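Local structure of geranyltranstransferase (IspA) (Helicobacter pylori, 3LLW) at residues E75-Y89 with L127-L140. The protein probably acts as a magnesium-dependent prenyltransferase of isoprenoid biosynthesis, a member of the FPP/GGPP synthase family. Residues are numbered along the deposited sequence; the frame is centred on the assembly and turned at random.
Sequences EYFKIALSIECLHTY and LNTYSFELLSNALL. With SO4 (sulfate ion), chain F.
Cys-85 and Leu-134 interlock at the apolar centre as two knobs entering opposing holes. Leu-134 drops among Lys-78, Leu-81, Ser-82 and Cys-85, its CD1 3.8 Å from Leu-81 CG, while Cys-85 sits among Leu-127, Tyr-130, Ser-131 and Leu-134, with SG at the edge of the Tyr-130 ring. Small residues let the backbones close in: the CA atoms of Ser-82 and Ser-131 are 4.1 Å apart. Each serine hydroxyl gives its proton to a carbonyl of its own helix, Ser-82 OG to Ile-79 O (2.6 Å) and Ser-131 OG to Leu-127 O. This is a nearly antiparallel helix pair (172°) in the mainly helical fold of the FPP/GGPP synthase family, where helix 73-94 runs on to Asp-94, a magnesium-binding residue, although no metal is bound in this chain. Near that end, the amide of Asn-128 lies flat over one face of the Tyr-89 ring, the planes 5° apart and CB 3.7 Å from the centroid; CG anti to the backbone N (chi1 -175°) lays it there. Its OD1 is hydrogen-bonded to Thr-129 OG1 of the second subunit and its ND2 to Asp-125 O of that subunit. At the other end Leu-140 CD1 meets Ile-79 CD1 tip to tip. Beyond it, a bend in Glu-75 folds the carboxylate toward Leu-139 and Lys-78. Leu-139 N reaches OE2 from the anti side, well out of the carboxylate plane, at a doubtful, implausibly short 2.5 Å; Lys-78 NZ forms a salt bridge to the same oxygen from the syn side, 3.1 Å away.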
# COMPACT_ATOMS: atom_id res chain seq x y z
N GLU A 75 10.06 0.16 18.04
CA GLU A 75 9.17 0.98 17.25
C GLU A 75 9.89 1.63 16.07
O GLU A 75 9.33 1.71 14.97
CB GLU A 75 8.50 2.04 18.12
CG GLU A 75 7.83 1.49 19.38
CD GLU A 75 6.96 0.27 19.10
OE1 GLU A 75 7.16 -0.77 19.76
OE2 GLU A 75 6.07 0.35 18.22
N TYR A 76 11.12 2.11 16.31
CA TYR A 76 11.97 2.68 15.27
C TYR A 76 12.37 1.60 14.23
O TYR A 76 12.49 1.88 13.04
CB TYR A 76 13.20 3.31 15.89
CG TYR A 76 12.92 4.50 16.80
CD1 TYR A 76 11.98 5.46 16.44
CD2 TYR A 76 13.63 4.68 17.99
CE1 TYR A 76 11.73 6.57 17.26
CE2 TYR A 76 13.38 5.77 18.82
CZ TYR A 76 12.43 6.71 18.44
OH TYR A 76 12.17 7.80 19.23
N PHE A 77 12.58 0.38 14.71
CA PHE A 77 12.93 -0.72 13.84
C PHE A 77 11.74 -1.08 12.94
O PHE A 77 11.92 -1.31 11.76
CB PHE A 77 13.39 -1.93 14.65
CG PHE A 77 14.80 -1.81 15.18
CD1 PHE A 77 15.64 -0.76 14.81
CD2 PHE A 77 15.32 -2.81 16.01
CE1 PHE A 77 16.93 -0.67 15.29
CE2 PHE A 77 16.62 -2.74 16.48
CZ PHE A 77 17.44 -1.67 16.12
N LYS A 78 10.52 -1.08 13.50
CA LYS A 78 9.29 -1.27 12.73
C LYS A 78 9.20 -0.29 11.55
O LYS A 78 9.02 -0.72 10.41
CB LYS A 78 8.07 -1.09 13.63
CG LYS A 78 7.71 -2.31 14.45
CD LYS A 78 6.62 -1.92 15.43
CE LYS A 78 6.33 -3.02 16.45
NZ LYS A 78 5.36 -2.54 17.48
N ILE A 79 9.36 1.00 11.85
CA ILE A 79 9.42 2.05 10.83
C ILE A 79 10.51 1.83 9.78
O ILE A 79 10.26 1.96 8.57
CB ILE A 79 9.63 3.42 11.48
CG1 ILE A 79 8.44 3.72 12.42
CG2 ILE A 79 9.83 4.47 10.40
CD1 ILE A 79 8.63 4.90 13.34
N ALA A 80 11.72 1.51 10.24
CA ALA A 80 12.82 1.19 9.35
C ALA A 80 12.49 -0.01 8.46
O ALA A 80 12.82 -0.02 7.27
CB ALA A 80 14.09 0.92 10.16
N LEU A 81 11.81 -1.00 9.05
CA LEU A 81 11.38 -2.22 8.36
C LEU A 81 10.29 -1.91 7.32
O LEU A 81 10.24 -2.56 6.27
CB LEU A 81 10.89 -3.28 9.37
CG LEU A 81 10.57 -4.68 8.83
CD1 LEU A 81 11.67 -5.20 7.92
CD2 LEU A 81 10.28 -5.68 9.94
N SER A 82 9.45 -0.91 7.59
CA SER A 82 8.41 -0.55 6.62
C SER A 82 9.01 -0.01 5.34
O SER A 82 8.51 -0.30 4.25
CB SER A 82 7.45 0.49 7.19
OG SER A 82 8.06 1.75 7.19
N ILE A 83 10.09 0.76 5.47
CA ILE A 83 10.84 1.26 4.32
C ILE A 83 11.48 0.10 3.54
O ILE A 83 11.47 0.09 2.30
CB ILE A 83 11.93 2.25 4.75
CG1 ILE A 83 11.33 3.38 5.61
CG2 ILE A 83 12.59 2.86 3.52
CD1 ILE A 83 12.36 4.33 6.23
N GLU A 84 12.02 -0.88 4.26
CA GLU A 84 12.70 -2.00 3.63
C GLU A 84 11.68 -2.86 2.86
O GLU A 84 11.95 -3.24 1.74
CB GLU A 84 13.53 -2.78 4.66
CG GLU A 84 14.47 -3.89 4.12
CD GLU A 84 15.57 -3.42 3.14
OE1 GLU A 84 15.90 -2.20 3.09
OE2 GLU A 84 16.11 -4.29 2.42
N CYS A 85 10.50 -3.07 3.43
CA CYS A 85 9.41 -3.80 2.75
C CYS A 85 8.93 -3.16 1.45
O CYS A 85 8.75 -3.86 0.44
CB CYS A 85 8.22 -4.01 3.70
SG CYS A 85 8.56 -5.21 4.98
N LEU A 86 8.75 -1.84 1.47
CA LEU A 86 8.40 -1.09 0.26
C LEU A 86 9.47 -1.22 -0.81
O LEU A 86 9.15 -1.43 -1.97
CB LEU A 86 8.16 0.39 0.57
CG LEU A 86 7.25 1.09 -0.45
CD1 LEU A 86 5.82 0.56 -0.34
CD2 LEU A 86 7.26 2.59 -0.25
N HIS A 87 10.74 -1.13 -0.42
CA HIS A 87 11.83 -1.32 -1.36
C HIS A 87 11.83 -2.74 -1.94
O HIS A 87 12.06 -2.91 -3.13
CB HIS A 87 13.18 -1.02 -0.69
CG HIS A 87 14.37 -1.39 -1.53
ND1 HIS A 87 14.63 -0.80 -2.75
CD2 HIS A 87 15.36 -2.29 -1.33
CE1 HIS A 87 15.72 -1.33 -3.27
NE2 HIS A 87 16.19 -2.24 -2.43
N THR A 88 11.58 -3.73 -1.09
CA THR A 88 11.61 -5.14 -1.49
C THR A 88 10.48 -5.47 -2.46
O THR A 88 10.68 -6.20 -3.43
CB THR A 88 11.51 -6.06 -0.26
OG1 THR A 88 12.43 -5.61 0.73
CG2 THR A 88 11.83 -7.51 -0.63
N TYR A 89 9.28 -4.93 -2.19
CA TYR A 89 8.11 -5.18 -3.04
C TYR A 89 8.36 -4.66 -4.45
O TYR A 89 7.99 -5.33 -5.44
CB TYR A 89 6.81 -4.60 -2.45
CG TYR A 89 6.17 -3.47 -3.26
CD1 TYR A 89 5.52 -3.73 -4.47
CD2 TYR A 89 6.21 -2.16 -2.80
CE1 TYR A 89 4.96 -2.72 -5.21
CE2 TYR A 89 5.65 -1.14 -3.54
CZ TYR A 89 5.01 -1.42 -4.72
OH TYR A 89 4.45 -0.43 -5.46
N LEU A 127 3.49 -6.98 0.47
CA LEU A 127 4.59 -6.21 1.07
C LEU A 127 4.43 -4.68 0.97
O LEU A 127 4.85 -3.95 1.86
CB LEU A 127 5.94 -6.66 0.53
CG LEU A 127 6.49 -7.95 1.15
CD1 LEU A 127 7.67 -8.43 0.34
CD2 LEU A 127 6.89 -7.75 2.63
N ASN A 128 3.82 -4.24 -0.13
CA ASN A 128 3.38 -2.86 -0.31
C ASN A 128 2.40 -2.45 0.79
O ASN A 128 2.64 -1.45 1.44
CB ASN A 128 2.72 -2.73 -1.67
CG ASN A 128 2.31 -1.31 -2.03
OD1 ASN A 128 2.49 -0.34 -1.27
ND2 ASN A 128 1.74 -1.18 -3.22
N THR A 129 1.31 -3.20 0.97
CA THR A 129 0.32 -2.95 2.03
C THR A 129 0.90 -3.12 3.43
O THR A 129 0.59 -2.32 4.37
CB THR A 129 -0.93 -3.85 1.87
OG1 THR A 129 -1.39 -3.77 0.52
CG2 THR A 129 -2.05 -3.39 2.77
N TYR A 130 1.76 -4.12 3.58
CA TYR A 130 2.42 -4.41 4.88
C TYR A 130 3.25 -3.27 5.48
O TYR A 130 3.30 -3.14 6.70
CB TYR A 130 3.26 -5.69 4.84
CG TYR A 130 3.61 -6.24 6.21
CD1 TYR A 130 4.93 -6.40 6.59
CD2 TYR A 130 2.61 -6.58 7.11
CE1 TYR A 130 5.25 -6.92 7.84
CE2 TYR A 130 2.92 -7.08 8.38
CZ TYR A 130 4.24 -7.24 8.73
OH TYR A 130 4.56 -7.74 9.98
N SER A 131 3.91 -2.48 4.62
CA SER A 131 4.68 -1.29 5.03
C SER A 131 3.83 -0.30 5.80
O SER A 131 4.30 0.37 6.70
CB SER A 131 5.21 -0.57 3.79
OG SER A 131 5.82 -1.47 2.90
N PHE A 132 2.57 -0.21 5.42
CA PHE A 132 1.65 0.70 6.05
C PHE A 132 1.05 0.14 7.32
O PHE A 132 0.79 0.89 8.28
CB PHE A 132 0.63 1.21 5.00
CG PHE A 132 1.31 1.86 3.81
CD1 PHE A 132 1.83 3.14 3.92
CD2 PHE A 132 1.51 1.16 2.61
CE1 PHE A 132 2.50 3.75 2.85
CE2 PHE A 132 2.18 1.76 1.52
CZ PHE A 132 2.66 3.06 1.64
N GLU A 133 0.91 -1.19 7.37
CA GLU A 133 0.51 -1.88 8.59
C GLU A 133 1.59 -1.79 9.65
O GLU A 133 1.29 -1.47 10.80
CB GLU A 133 0.16 -3.35 8.34
CG GLU A 133 -0.50 -4.04 9.56
CD GLU A 133 -0.99 -5.46 9.28
OE1 GLU A 133 -0.58 -6.08 8.27
OE2 GLU A 133 -1.80 -5.96 10.10
N LEU A 134 2.85 -2.01 9.25
CA LEU A 134 3.99 -1.86 10.16
C LEU A 134 4.05 -0.45 10.74
O LEU A 134 4.17 -0.28 11.96
CB LEU A 134 5.32 -2.18 9.46
CG LEU A 134 5.74 -3.64 9.26
CD1 LEU A 134 6.93 -3.70 8.33
CD2 LEU A 134 6.04 -4.38 10.58
N LEU A 135 3.95 0.54 9.86
CA LEU A 135 4.06 1.95 10.25
C LEU A 135 2.94 2.35 11.22
O LEU A 135 3.21 2.92 12.27
CB LEU A 135 4.01 2.81 8.99
CG LEU A 135 5.01 3.92 8.73
CD1 LEU A 135 6.37 3.53 9.20
CD2 LEU A 135 5.05 4.23 7.24
N SER A 136 1.70 1.99 10.88
CA SER A 136 0.52 2.30 11.68
C SER A 136 0.47 1.58 13.03
O SER A 136 -0.16 2.07 13.98
CB SER A 136 -0.77 2.08 10.88
OG SER A 136 -0.91 0.72 10.51
N ASN A 137 1.15 0.44 13.13
CA ASN A 137 1.27 -0.27 14.41
C ASN A 137 2.50 0.08 15.28
O ASN A 137 2.63 -0.43 16.40
CB ASN A 137 1.16 -1.78 14.18
CG ASN A 137 -0.28 -2.22 13.95
OD1 ASN A 137 -1.04 -2.39 14.89
ND2 ASN A 137 -0.65 -2.38 12.68
N ALA A 138 3.38 0.93 14.78
CA ALA A 138 4.49 1.46 15.57
C ALA A 138 3.98 2.44 16.63
O ALA A 138 3.17 3.31 16.34
CB ALA A 138 5.52 2.15 14.66
N LEU A 139 4.45 2.27 17.86
CA LEU A 139 3.91 3.01 19.02
C LEU A 139 4.59 4.35 19.28
O LEU A 139 5.31 4.50 20.27
CB LEU A 139 3.98 2.15 20.28
CG LEU A 139 3.35 0.75 20.32
CD1 LEU A 139 3.60 0.14 21.69
CD2 LEU A 139 1.86 0.78 19.99
N LEU A 140 4.38 5.31 18.38
CA LEU A 140 4.79 6.69 18.63
C LEU A 140 3.52 7.54 18.64
O LEU A 140 2.42 7.00 18.51
CB LEU A 140 5.78 7.19 17.57
CG LEU A 140 6.98 6.35 17.11
CD1 LEU A 140 7.88 7.16 16.18
CD2 LEU A 140 7.81 5.78 18.28
S SO4 F . 20.18 -2.04 -1.51
O1 SO4 F . 19.48 -3.27 -1.90
O2 SO4 F . 19.80 -0.94 -2.40
O3 SO4 F . 19.88 -1.68 -0.12
O4 SO4 F . 21.62 -2.25 -1.65